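Local coordinates for protein alpha-1,3-glucanase (Streptomyces thermodiastaticus, PDB 7C7D) that probably hydrolyses alpha-1,3-glucan as a thermostable family 87 glycoside hydrolase, here caught as its catalytic unit with a bound calcium ion, at residues L57-V62 with N344-D349; Y162-L167 with F370-G375; S199-Q204 with Q262-W267; K214-D217 with D223-Q226. All coordinates share one frame; numbering follows the deposited sequence. Where two conformers were deposited one is given.

Interaction 1 of 4, residues L57-V62 with N344-D349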
loop_
_atom_site.group_PDB
_atom_site.type_symbol
_atom_site.label_atom_id
_atom_site.label_comp_id
_atom_site.label_asym_id
_atom_site.label_seq_id
_atom_site.Cartn_x
_atom_site.Cartn_y
_atom_site.Cartn_z
ATOM N N LEU A 57 -8.779 -8.721 -8.253
ATOM C CA LEU A 57 -7.459 -9.269 -8.486
ATOM C C LEU A 57 -7.545 -10.702 -8.987
ATOM O O LEU A 57 -8.373 -11.478 -8.504
ATOM C CB LEU A 57 -6.641 -9.265 -7.190
ATOM C CG LEU A 57 -6.370 -7.886 -6.590
ATOM C CD1 LEU A 57 -6.010 -7.989 -5.113
ATOM C CD2 LEU A 57 -5.264 -7.172 -7.362
ATOM N N PRO A 58 -6.683 -11.083 -9.927
ATOM C CA PRO A 58 -6.693 -12.454 -10.453
ATOM C C PRO A 58 -5.901 -13.418 -9.584
ATOM O O PRO A 58 -5.367 -14.408 -10.091
ATOM C CB PRO A 58 -6.017 -12.285 -11.818
ATOM C CG PRO A 58 -5.000 -11.199 -11.552
ATOM C CD PRO A 58 -5.683 -10.238 -10.606
ATOM N N PHE A 59 -5.788 -13.131 -8.287
ATOM C CA PHE A 59 -5.120 -14.032 -7.358
ATOM C C PHE A 59 -5.898 -14.098 -6.052
ATOM O O PHE A 59 -6.683 -13.203 -5.724
ATOM C CB PHE A 59 -3.635 -13.678 -7.114
ATOM C CG PHE A 59 -3.404 -12.413 -6.319
ATOM C CD1 PHE A 59 -3.423 -12.423 -4.927
ATOM C CD2 PHE A 59 -3.103 -11.226 -6.967
ATOM C CE1 PHE A 59 -3.178 -11.265 -4.200
ATOM C CE2 PHE A 59 -2.857 -10.061 -6.246
ATOM C CZ PHE A 59 -2.897 -10.081 -4.861
ATOM N N THR A 60 -5.654 -15.170 -5.301
ATOM C CA THR A 60 -6.210 -15.341 -3.967
ATOM C C THR A 60 -5.078 -15.643 -3.001
ATOM O O THR A 60 -4.215 -16.478 -3.290
ATOM C CB THR A 60 -7.241 -16.469 -3.952
ATOM O OG1 THR A 60 -8.339 -16.095 -4.784
ATOM C CG2 THR A 60 -7.753 -16.716 -2.546
ATOM N N SER A 61 -5.082 -14.958 -1.863
ATOM C CA SER A 61 -4.059 -15.142 -0.847
ATOM C C SER A 61 -4.499 -16.189 0.164
ATOM O O SER A 61 -5.680 -16.283 0.507
ATOM C CB SER A 61 -3.782 -13.824 -0.128
ATOM O OG SER A 61 -3.340 -12.837 -1.040
ATOM N N VAL A 62 -3.538 -16.978 0.635
ATOM C CA VAL A 62 -3.756 -17.939 1.709
ATOM C C VAL A 62 -2.713 -17.666 2.783
ATOM O O VAL A 62 -1.505 -17.725 2.511
ATOM C CB VAL A 62 -3.651 -19.390 1.215
ATOM C CG1 VAL A 62 -3.903 -20.355 2.373
ATOM C CG2 VAL A 62 -4.634 -19.641 0.074
ATOM N N ASN A 344 -4.679 -1.723 -11.988
ATOM C CA ASN A 344 -4.343 -3.134 -12.187
ATOM C C ASN A 344 -2.839 -3.378 -12.111
ATOM O O ASN A 344 -2.270 -4.111 -12.921
ATOM C CB ASN A 344 -4.930 -3.690 -13.486
ATOM C CG ASN A 344 -6.427 -3.534 -13.547
ATOM O OD1 ASN A 344 -6.951 -2.827 -14.405
ATOM N ND2 ASN A 344 -7.127 -4.183 -12.627
ATOM N N ASN A 345 -2.193 -2.762 -11.125
ATOM C CA ASN A 345 -0.769 -2.946 -10.891
ATOM C C ASN A 345 -0.551 -3.600 -9.536
ATOM O O ASN A 345 -1.433 -3.608 -8.674
ATOM C CB ASN A 345 -0.021 -1.614 -10.908
ATOM C CG ASN A 345 -0.278 -0.824 -12.169
ATOM O OD1 ASN A 345 0.143 -1.220 -13.249
ATOM N ND2 ASN A 345 -0.976 0.297 -12.038
ATOM N N ARG A 346 0.652 -4.139 -9.363
ATOM C CA ARG A 346 1.144 -4.614 -8.081
ATOM C C ARG A 346 2.327 -3.746 -7.694
ATOM O O ARG A 346 3.229 -3.527 -8.510
ATOM C CB ARG A 346 1.607 -6.069 -8.159
ATOM C CG ARG A 346 0.711 -6.958 -8.970
ATOM C CD ARG A 346 -0.632 -7.168 -8.291
ATOM N NE ARG A 346 -1.548 -7.830 -9.214
ATOM C CZ ARG A 346 -1.468 -9.118 -9.538
ATOM N NH1 ARG A 346 -0.540 -9.889 -8.985
ATOM N NH2 ARG A 346 -2.315 -9.635 -10.414
ATOM N N ILE A 347 2.315 -3.241 -6.464
ATOM C CA ILE A 347 3.420 -2.459 -5.930
ATOM C C ILE A 347 3.820 -3.126 -4.621
ATOM O O ILE A 347 3.057 -3.102 -3.646
ATOM C CB ILE A 347 3.050 -0.980 -5.730
ATOM C CG1 ILE A 347 2.572 -0.376 -7.054
ATOM C CG2 ILE A 347 4.249 -0.196 -5.202
ATOM C CD1 ILE A 347 1.966 1.020 -6.935
ATOM N N LEU A 348 5.003 -3.743 -4.604
ATOM C CA LEU A 348 5.422 -4.601 -3.506
ATOM C C LEU A 348 6.808 -4.194 -3.050
ATOM O O LEU A 348 7.678 -3.890 -3.873
ATOM C CB LEU A 348 5.518 -6.059 -3.946
ATOM C CG LEU A 348 4.307 -6.577 -4.704
ATOM C CD1 LEU A 348 4.603 -7.943 -5.255
ATOM C CD2 LEU A 348 3.128 -6.628 -3.772
ATOM N N ASP A 349 7.031 -4.243 -1.741
ATOM C CA ASP A 349 8.381 -4.139 -1.182
ATOM C C ASP A 349 9.066 -2.838 -1.621
ATOM O O ASP A 349 10.052 -2.835 -2.366
ATOM C CB ASP A 349 9.251 -5.341 -1.585
ATOM C CG ASP A 349 8.615 -6.681 -1.278
ATOM O OD1 ASP A 349 7.994 -6.840 -0.204
ATOM O OD2 ASP A 349 8.778 -7.599 -2.110
#
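Arg-346 reaches across to Pro-58 and Phe-59, and its side chain carries this contact. The CB and CG of Arg-346 meet nothing of segment 57-62. The chain bends at chi2 (-69°), and the bend turns the outer atoms toward the phenyl ring. The CD of Arg-346 lies 4.2 Å from CE2 of Phe-59. Its NE is 3.9 Å from the same CE2, and CD2 of Leu-57 comes within 4.2 Å of that nitrogen. The CZ of Arg-346 is 3.7 Å from CE2 of Phe-59. NH1 ends 3.5 Å from CD2 of Phe-59. CE2 of Phe-59 lies over one face of the guanidinium, offset toward the rim. The two planes are inclined by 57°, and the packing is not a parallel stack. NH2 meets CG of Pro-58 at 3.3 Å, near the plane of the guanidinium. No hydrogen bond crosses between the segments. The charge is instead met by Glu-196, which forms a salt bridge with NH2. Phe-59 in turn packs edge-to-face on Phe-370. Strand 59-63 pairs antiparallel with strand 188-196, the strand whose end carries Glu-196. Strand 341-348 belongs to one coil of the parallel beta-helix and runs beside strand 365-372. Arg-346 leaves this strand, next to Phe-370 and Trp-323, and reaches the start of strand 59-63 and Glu-196.

Interaction 2 of 4, residues Y162-L167 with F370-G375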
loop_
_atom_site.group_PDB
_atom_site.type_symbol
_atom_site.label_atom_id
_atom_site.label_comp_id
_atom_site.label_asym_id
_atom_site.label_seq_id
_atom_site.Cartn_x
_atom_site.Cartn_y
_atom_site.Cartn_z
ATOM N N TYR A 162 9.940 -8.275 5.889
ATOM C CA TYR A 162 9.480 -9.239 4.906
ATOM C C TYR A 162 9.865 -8.790 3.504
ATOM O O TYR A 162 10.395 -7.698 3.289
ATOM C CB TYR A 162 7.955 -9.458 5.030
ATOM C CG TYR A 162 7.558 -10.124 6.336
ATOM C CD1 TYR A 162 7.397 -9.377 7.495
ATOM C CD2 TYR A 162 7.374 -11.508 6.410
ATOM C CE1 TYR A 162 7.061 -9.980 8.695
ATOM C CE2 TYR A 162 7.053 -12.128 7.606
ATOM C CZ TYR A 162 6.895 -11.354 8.744
ATOM O OH TYR A 162 6.577 -11.965 9.933
ATOM N N ASP A 163 9.577 -9.662 2.546
ATOM C CA ASP A 163 9.901 -9.488 1.143
ATOM C C ASP A 163 8.979 -10.436 0.393
ATOM O O ASP A 163 8.402 -11.349 0.987
ATOM C CB ASP A 163 11.368 -9.869 0.911
ATOM C CG ASP A 163 11.838 -9.572 -0.479
ATOM O OD1 ASP A 163 11.564 -8.456 -0.955
ATOM O OD2 ASP A 163 12.500 -10.457 -1.079
ATOM N N ASN A 164 8.845 -10.221 -0.913
ATOM C CA ASN A 164 8.001 -11.061 -1.751
ATOM C C ASN A 164 8.846 -11.704 -2.837
ATOM O O ASN A 164 9.626 -11.027 -3.519
ATOM C CB ASN A 164 6.847 -10.266 -2.357
ATOM C CG ASN A 164 5.772 -9.952 -1.334
ATOM O OD1 ASN A 164 4.779 -10.665 -1.225
ATOM N ND2 ASN A 164 5.985 -8.894 -0.553
ATOM N N THR A 165 8.684 -13.007 -2.993
ATOM C CA THR A 165 9.387 -13.759 -4.015
ATOM C C THR A 165 8.355 -14.513 -4.842
ATOM O O THR A 165 7.348 -14.991 -4.308
ATOM C CB THR A 165 10.418 -14.698 -3.368
ATOM O OG1 THR A 165 11.156 -15.369 -4.389
ATOM C CG2 THR A 165 9.753 -15.721 -2.446
ATOM N N ARG A 166 8.583 -14.588 -6.152
ATOM C CA ARG A 166 7.583 -15.134 -7.058
ATOM C C ARG A 166 8.189 -16.176 -7.984
ATOM O O ARG A 166 9.398 -16.204 -8.230
ATOM C CB ARG A 166 6.894 -14.037 -7.881
ATOM C CG ARG A 166 7.768 -13.411 -8.956
ATOM C CD ARG A 166 6.999 -12.383 -9.781
ATOM N NE ARG A 166 7.834 -11.795 -10.824
ATOM C CZ ARG A 166 7.391 -10.993 -11.787
ATOM N NH1 ARG A 166 6.105 -10.679 -11.861
ATOM N NH2 ARG A 166 8.238 -10.517 -12.690
ATOM N N LEU A 167 7.314 -17.018 -8.528
ATOM C CA LEU A 167 7.738 -18.087 -9.419
ATOM C C LEU A 167 6.547 -18.517 -10.260
ATOM O O LEU A 167 5.457 -18.738 -9.722
ATOM C CB LEU A 167 8.228 -19.275 -8.587
ATOM C CG LEU A 167 8.989 -20.423 -9.244
ATOM C CD1 LEU A 167 10.037 -19.893 -10.206
ATOM C CD2 LEU A 167 9.624 -21.289 -8.170
ATOM N N PHE A 370 -2.838 -3.579 -6.066
ATOM C CA PHE A 370 -2.484 -4.318 -4.863
ATOM C C PHE A 370 -1.154 -3.792 -4.350
ATOM O O PHE A 370 -0.176 -3.737 -5.109
ATOM C CB PHE A 370 -2.359 -5.814 -5.156
ATOM C CG PHE A 370 -1.973 -6.624 -3.956
ATOM C CD1 PHE A 370 -2.889 -6.844 -2.944
ATOM C CD2 PHE A 370 -0.686 -7.126 -3.810
ATOM C CE1 PHE A 370 -2.549 -7.566 -1.822
ATOM C CE2 PHE A 370 -0.341 -7.855 -2.681
ATOM C CZ PHE A 370 -1.269 -8.078 -1.690
ATOM N N LEU A 371 -1.119 -3.417 -3.068
ATOM C CA LEU A 371 0.065 -2.841 -2.437
ATOM C C LEU A 371 0.364 -3.607 -1.158
ATOM O O LEU A 371 -0.487 -3.679 -0.264
ATOM C CB LEU A 371 -0.157 -1.357 -2.126
ATOM C CG LEU A 371 -0.332 -0.462 -3.364
ATOM C CD1 LEU A 371 -1.806 -0.095 -3.613
ATOM C CD2 LEU A 371 0.520 0.787 -3.225
ATOM N N ARG A 372 1.570 -4.188 -1.076
ATOM C CA ARG A 372 2.019 -4.900 0.111
ATOM C C ARG A 372 3.418 -4.425 0.478
ATOM O O ARG A 372 4.283 -4.294 -0.391
ATOM C CB ARG A 372 2.056 -6.416 -0.137
ATOM C CG ARG A 372 2.646 -7.227 1.008
ATOM C CD ARG A 372 2.742 -8.713 0.671
ATOM N NE ARG A 372 1.445 -9.395 0.728
ATOM C CZ ARG A 372 1.094 -10.380 -0.088
ATOM N NH1 ARG A 372 1.925 -10.785 -1.036
ATOM N NH2 ARG A 372 -0.100 -10.950 0.030
ATOM N N ASN A 373 3.646 -4.194 1.769
ATOM C CA ASN A 373 4.999 -3.964 2.298
ATOM C C ASN A 373 5.621 -2.666 1.769
ATOM O O ASN A 373 6.757 -2.647 1.284
ATOM C CB ASN A 373 5.923 -5.169 2.066
ATOM C CG ASN A 373 7.215 -5.095 2.871
ATOM O OD1 ASN A 373 7.272 -4.488 3.942
ATOM N ND2 ASN A 373 8.259 -5.743 2.356
ATOM N N GLN A 374 4.864 -1.574 1.870
ATOM C CA GLN A 374 5.404 -0.239 1.674
ATOM C C GLN A 374 6.081 0.211 2.961
ATOM O O GLN A 374 5.746 -0.259 4.049
ATOM C CB GLN A 374 4.281 0.736 1.300
ATOM C CG GLN A 374 3.890 0.701 -0.166
ATOM C CD GLN A 374 3.601 -0.703 -0.671
ATOM O OE1 GLN A 374 2.573 -1.304 -0.328
ATOM N NE2 GLN A 374 4.501 -1.239 -1.494
ATOM N N GLY A 375 7.049 1.118 2.836
ATOM C CA GLY A 375 7.790 1.604 3.985
ATOM C C GLY A 375 7.259 2.876 4.609
ATOM O O GLY A 375 7.916 3.459 5.476
HETATM O O HOH W 1 7.807 -6.259 5.972
#
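Arg-372 and Asn-164 meet through their polar ends. The arginine leaves its strand extended, with CG trans to the backbone N, and then bends at chi3 (-76°). The bend lets NH1 face OD1 of Asn-164 at 2.9 Å. The bond is moderately bent, 144° at the hydrogen, and the donor is tilted out of the carbonyl plane. Amide and guanidinium are nearly coplanar all the same. The CD of Arg-372 also lies alongside the amide, 3.5 Å from ND2 of Asn-164. Phe-370 CZ sits 3.5 Å above one face of the Arg-372 guanidinium. NH1 has a second partner, Asp-194, in a salt bridge. An alanine in place of Arg-372 would probably leave Asn-164 OD1 without this donor and Asp-194 without its positive mate. In Asn-373, CG points away from the backbone N (chi1 -167°), which carries the amide toward Tyr-162. Its ND2 meets the carbonyl O of Tyr-162, 3.0 Å away, in a weak bond. Its OD1 takes a bond from a water at 2.7 Å, and that water accepts from the backbone N of Tyr-162. Within the beta-helix, ND2 of Asn-373 is bonded to Asp-349 and OD1 to Asn-402. Asn-373 has left-handed backbone angles at the turn that follows Arg-372. A polar residue in this conformation, bonded to the turns of neighbouring coils, recalls the asparagine ladder of pectate lyase-like parallel beta-helices.

Interaction 3 of 4, residues S199-Q204 with Q262-W267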
loop_
_atom_site.group_PDB
_atom_site.type_symbol
_atom_site.label_atom_id
_atom_site.label_comp_id
_atom_site.label_asym_id
_atom_site.label_seq_id
_atom_site.Cartn_x
_atom_site.Cartn_y
_atom_site.Cartn_z
ATOM N N SER A 199 -1.625 -15.127 -17.539
ATOM C CA SER A 199 -1.787 -15.455 -18.944
ATOM C C SER A 199 -0.438 -15.796 -19.570
ATOM O O SER A 199 0.624 -15.388 -19.089
ATOM C CB SER A 199 -2.379 -14.259 -19.684
ATOM O OG SER A 199 -3.775 -14.185 -19.482
ATOM N N ALA A 200 -0.488 -16.551 -20.662
ATOM C CA ALA A 200 0.713 -16.783 -21.446
ATOM C C ALA A 200 1.265 -15.452 -21.956
ATOM O O ALA A 200 0.553 -14.448 -22.052
ATOM C CB ALA A 200 0.410 -17.716 -22.620
ATOM N N ALA A 201 2.558 -15.450 -22.268
ATOM C CA ALA A 201 3.195 -14.246 -22.781
ATOM C C ALA A 201 2.478 -13.766 -24.037
ATOM O O ALA A 201 2.168 -14.559 -24.930
ATOM C CB ALA A 201 4.664 -14.532 -23.088
ATOM N N ALA A 202 2.196 -12.468 -24.096
ATOM C CA ALA A 202 1.500 -11.898 -25.237
ATOM C C ALA A 202 2.450 -11.738 -26.419
ATOM O O ALA A 202 3.673 -11.685 -26.268
ATOM C CB ALA A 202 0.905 -10.537 -24.879
ATOM N N GLY A 203 1.862 -11.667 -27.620
ATOM C CA GLY A 203 2.639 -11.451 -28.820
ATOM C C GLY A 203 2.820 -9.979 -29.150
ATOM O O GLY A 203 2.067 -9.119 -28.701
ATOM N N GLN A 204 3.833 -9.705 -29.963
ATOM C CA GLN A 204 4.163 -8.330 -30.308
ATOM C C GLN A 204 3.058 -7.717 -31.164
ATOM O O GLN A 204 2.680 -8.300 -32.186
ATOM C CB GLN A 204 5.481 -8.297 -31.074
ATOM C CG GLN A 204 5.803 -6.939 -31.651
ATOM C CD GLN A 204 7.197 -6.857 -32.232
ATOM O OE1 GLN A 204 7.887 -7.866 -32.375
ATOM N NE2 GLN A 204 7.623 -5.646 -32.565
ATOM N N GLN A 262 5.048 -1.257 -23.924
ATOM C CA GLN A 262 4.248 -2.446 -23.687
ATOM C C GLN A 262 5.125 -3.686 -23.646
ATOM O O GLN A 262 5.875 -3.960 -24.591
ATOM C CB GLN A 262 3.202 -2.604 -24.782
ATOM C CG GLN A 262 2.374 -3.862 -24.642
ATOM C CD GLN A 262 1.171 -3.854 -25.546
ATOM O OE1 GLN A 262 0.864 -2.843 -26.177
ATOM N NE2 GLN A 262 0.475 -4.982 -25.617
ATOM N N GLY A 263 5.005 -4.442 -22.553
ATOM C CA GLY A 263 5.631 -5.739 -22.442
ATOM C C GLY A 263 4.663 -6.870 -22.763
ATOM O O GLY A 263 3.497 -6.670 -23.102
ATOM N N ALA A 264 5.185 -8.087 -22.648
ATOM C CA ALA A 264 4.428 -9.306 -22.897
ATOM C C ALA A 264 3.671 -9.782 -21.668
ATOM O O ALA A 264 3.045 -10.852 -21.713
ATOM C CB ALA A 264 5.372 -10.412 -23.378
ATOM N N GLY A 265 3.698 -9.004 -20.588
ATOM C CA GLY A 265 3.184 -9.415 -19.299
ATOM C C GLY A 265 4.243 -9.213 -18.238
ATOM O O GLY A 265 5.428 -9.444 -18.489
ATOM N N SER A 266 3.828 -8.781 -17.046
ATOM C CA SER A 266 4.780 -8.435 -16.001
ATOM C C SER A 266 5.531 -9.635 -15.434
ATOM O O SER A 266 6.469 -9.435 -14.655
ATOM C CB SER A 266 4.065 -7.686 -14.881
ATOM O OG SER A 266 3.145 -8.549 -14.241
ATOM N N TRP A 267 5.146 -10.861 -15.778
ATOM C CA TRP A 267 5.918 -12.034 -15.398
ATOM C C TRP A 267 6.915 -12.449 -16.469
ATOM O O TRP A 267 7.684 -13.388 -16.245
ATOM C CB TRP A 267 4.990 -13.208 -15.054
ATOM C CG TRP A 267 4.187 -12.967 -13.804
ATOM C CD1 TRP A 267 3.223 -12.011 -13.616
ATOM C CD2 TRP A 267 4.285 -13.682 -12.566
ATOM N NE1 TRP A 267 2.715 -12.096 -12.343
ATOM C CE2 TRP A 267 3.346 -13.113 -11.679
ATOM C CE3 TRP A 267 5.069 -14.754 -12.121
ATOM C CZ2 TRP A 267 3.167 -13.581 -10.377
ATOM C CZ3 TRP A 267 4.890 -15.216 -10.819
ATOM C CH2 TRP A 267 3.945 -14.629 -9.965
HETATM O O HOH W 2 0.618 -11.697 -20.763
#
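The carbonyl of Ala-264 is the flat group that receives the linker 199-204. Ala-202 N approaches its oxygen in the carbonyl plane, on a lone pair. The distance from Ala-202 N to Ala-264 O is 3.0 Å, and the bond is almost straight at 174°. A water donates to the same oxygen, 2.7 Å from Ala-264 O. This water also donates to Ala-200 O and so bridges the two backbones. The CA of Ala-201 adds a CH...O contact at 3.6 Å from Ala-264 O. Methyl groups add apolar contact: CB of Ala-201 lies 4.2 Å from CB of Ala-264, and the latter CB is 3.6 Å from Ala-202 O. The Trp-267 ring serves other parts of the chain, with Arg-166 in a cation-pi pair and Trp-323 edge-to-face. Ala-264 lies near the end of strand 259-263 of the beta-helix, and its methyl also packs on Trp-241. Segment 199-204 belongs to the loop between strands 188-196 and 209-210. The chemistry is mainly that of backbone polar groups. One carbonyl oxygen takes both the amide and the water. The small alanine side chains are consistent with the close approach, 4.6 Å between the CA atoms of Ala-202 and Ala-264.

Interaction 4 of 4, residues K214-D217 with D223-Q226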
loop_
_atom_site.group_PDB
_atom_site.type_symbol
_atom_site.label_atom_id
_atom_site.label_comp_id
_atom_site.label_asym_id
_atom_site.label_seq_id
_atom_site.Cartn_x
_atom_site.Cartn_y
_atom_site.Cartn_z
ATOM N N LYS A 214 16.554 -2.202 -31.345
ATOM C CA LYS A 214 17.363 -1.020 -31.095
ATOM C C LYS A 214 18.565 -1.317 -30.211
ATOM O O LYS A 214 19.207 -0.383 -29.718
ATOM C CB LYS A 214 16.510 0.090 -30.480
ATOM C CG LYS A 214 15.369 0.552 -31.369
ATOM C CD LYS A 214 15.893 1.281 -32.595
ATOM C CE LYS A 214 14.763 1.725 -33.504
ATOM N NZ LYS A 214 15.281 2.530 -34.649
ATOM N N GLY A 215 18.877 -2.588 -29.990
ATOM C CA GLY A 215 20.079 -2.966 -29.282
ATOM C C GLY A 215 19.904 -3.342 -27.829
ATOM O O GLY A 215 20.909 -3.533 -27.138
ATOM N N ALA A 216 18.672 -3.453 -27.339
ATOM C CA ALA A 216 18.470 -3.856 -25.954
ATOM C C ALA A 216 18.908 -5.301 -25.766
ATOM O O ALA A 216 18.748 -6.138 -26.660
ATOM C CB ALA A 216 17.000 -3.705 -25.561
ATOM N N ASP A 217 19.475 -5.588 -24.593
ATOM C CA ASP A 217 19.984 -6.916 -24.284
ATOM C C ASP A 217 18.984 -7.618 -23.378
ATOM O O ASP A 217 18.933 -7.320 -22.176
ATOM C CB ASP A 217 21.346 -6.807 -23.595
ATOM C CG ASP A 217 21.860 -8.145 -23.082
ATOM O OD1 ASP A 217 21.326 -9.203 -23.479
ATOM O OD2 ASP A 217 22.806 -8.131 -22.269
ATOM N N ASP A 223 23.665 -2.635 -20.510
ATOM C CA ASP A 223 22.705 -1.587 -20.183
ATOM C C ASP A 223 21.811 -1.320 -21.389
ATOM O O ASP A 223 22.298 -1.050 -22.491
ATOM C CB ASP A 223 23.465 -0.314 -19.793
ATOM C CG ASP A 223 22.564 0.789 -19.222
ATOM O OD1 ASP A 223 21.350 0.575 -19.038
ATOM O OD2 ASP A 223 23.099 1.895 -18.948
ATOM N N SER A 224 20.498 -1.401 -21.181
ATOM C CA SER A 224 19.520 -1.216 -22.243
ATOM C C SER A 224 18.927 0.191 -22.277
ATOM O O SER A 224 17.992 0.430 -23.054
ATOM C CB SER A 224 18.394 -2.244 -22.102
ATOM O OG SER A 224 18.828 -3.530 -22.498
ATOM N N THR A 225 19.430 1.117 -21.451
ATOM C CA THR A 225 18.823 2.445 -21.368
ATOM C C THR A 225 18.792 3.125 -22.729
ATOM O O THR A 225 17.750 3.641 -23.153
ATOM C CB THR A 225 19.565 3.322 -20.355
ATOM O OG1 THR A 225 19.605 2.672 -19.081
ATOM C CG2 THR A 225 18.864 4.674 -20.201
ATOM N N GLN A 226 19.925 3.126 -23.437
ATOM C CA GLN A 226 19.979 3.832 -24.710
ATOM C C GLN A 226 19.047 3.203 -25.735
ATOM O O GLN A 226 18.400 3.913 -26.511
ATOM C CB GLN A 226 21.411 3.868 -25.232
ATOM C CG GLN A 226 21.587 4.749 -26.456
ATOM C CD GLN A 226 21.165 6.185 -26.206
ATOM O OE1 GLN A 226 21.395 6.736 -25.128
ATOM N NE2 GLN A 226 20.546 6.803 -27.208
HETATM O O HOH W 3 22.057 -3.306 -24.481
HETATM O O HOH W 4 19.773 -5.272 -20.617
#
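Ser-224 is the N-cap residue of helix 225-234, but its hydroxyl makes no capping bond and serves the loop residue Asp-217 instead. The backbone N of Asp-217 donates to OG of Ser-224 at 3.0 Å, with an angle of 155° at the hydrogen. The torsion puts OG opposite the carbonyl carbon and beside the backbone N (chi1 -74°), turned to the loop. OG also donates to a water at 2.7 Å, and that water donates to Asp-217 O. The hydroxyl thus grips both polar backbone groups of Asp-217, one directly and one through water. Ala-216 packs alongside, its CB 3.6 Å from Ser-224 OG. A second water, donating to both, links Gly-215 O to Asp-223 O. An Asx turn lies at the start of the helix. There OD1 of Asp-223 accepts from the backbone N of Thr-225 at 3.1 Å and from OG1 of Thr-225 at 2.7 Å. Both donors come from the same face of the carboxylate. Outside the two segments, Asp-217 OD1 is bonded to Thr-219 and its OD2 to Gly-222 N. With an alanine at Ser-224, the amide of Asp-217 would probably lose its acceptor and the bridging water one of its mates. The chemistry implies two polar links: Asp-223 OD1 takes the backbone and side-chain donors of Thr-225, while Ser-224 OG binds the loop residue Asp-217.

In the fold
Interactions 1 and 2 lie side by side, their centres about 9 Å apart, on the neighbouring beta-helix strands 341-348 and 365-372. Each brings part of the N-terminal antiparallel sheet against the beta-helix, through strands 59-63 and 163-169. Interaction 3 is about 17 Å from interaction 1 and 21 Å from interaction 2 between centres. It holds the linker to the same beta-helix, and Arg-166 touches its Ser-266 and Trp-267. Interaction 4 lies about 19 Å from interaction 3 between centres, where the beta-helix begins. Along the chain, interactions 1 and 2 interleave; both enclose 3, and 3 encloses 4. Interactions 1 to 3 connect the antiparallel part to the beta-helix, consistent with one compact catalytic unit.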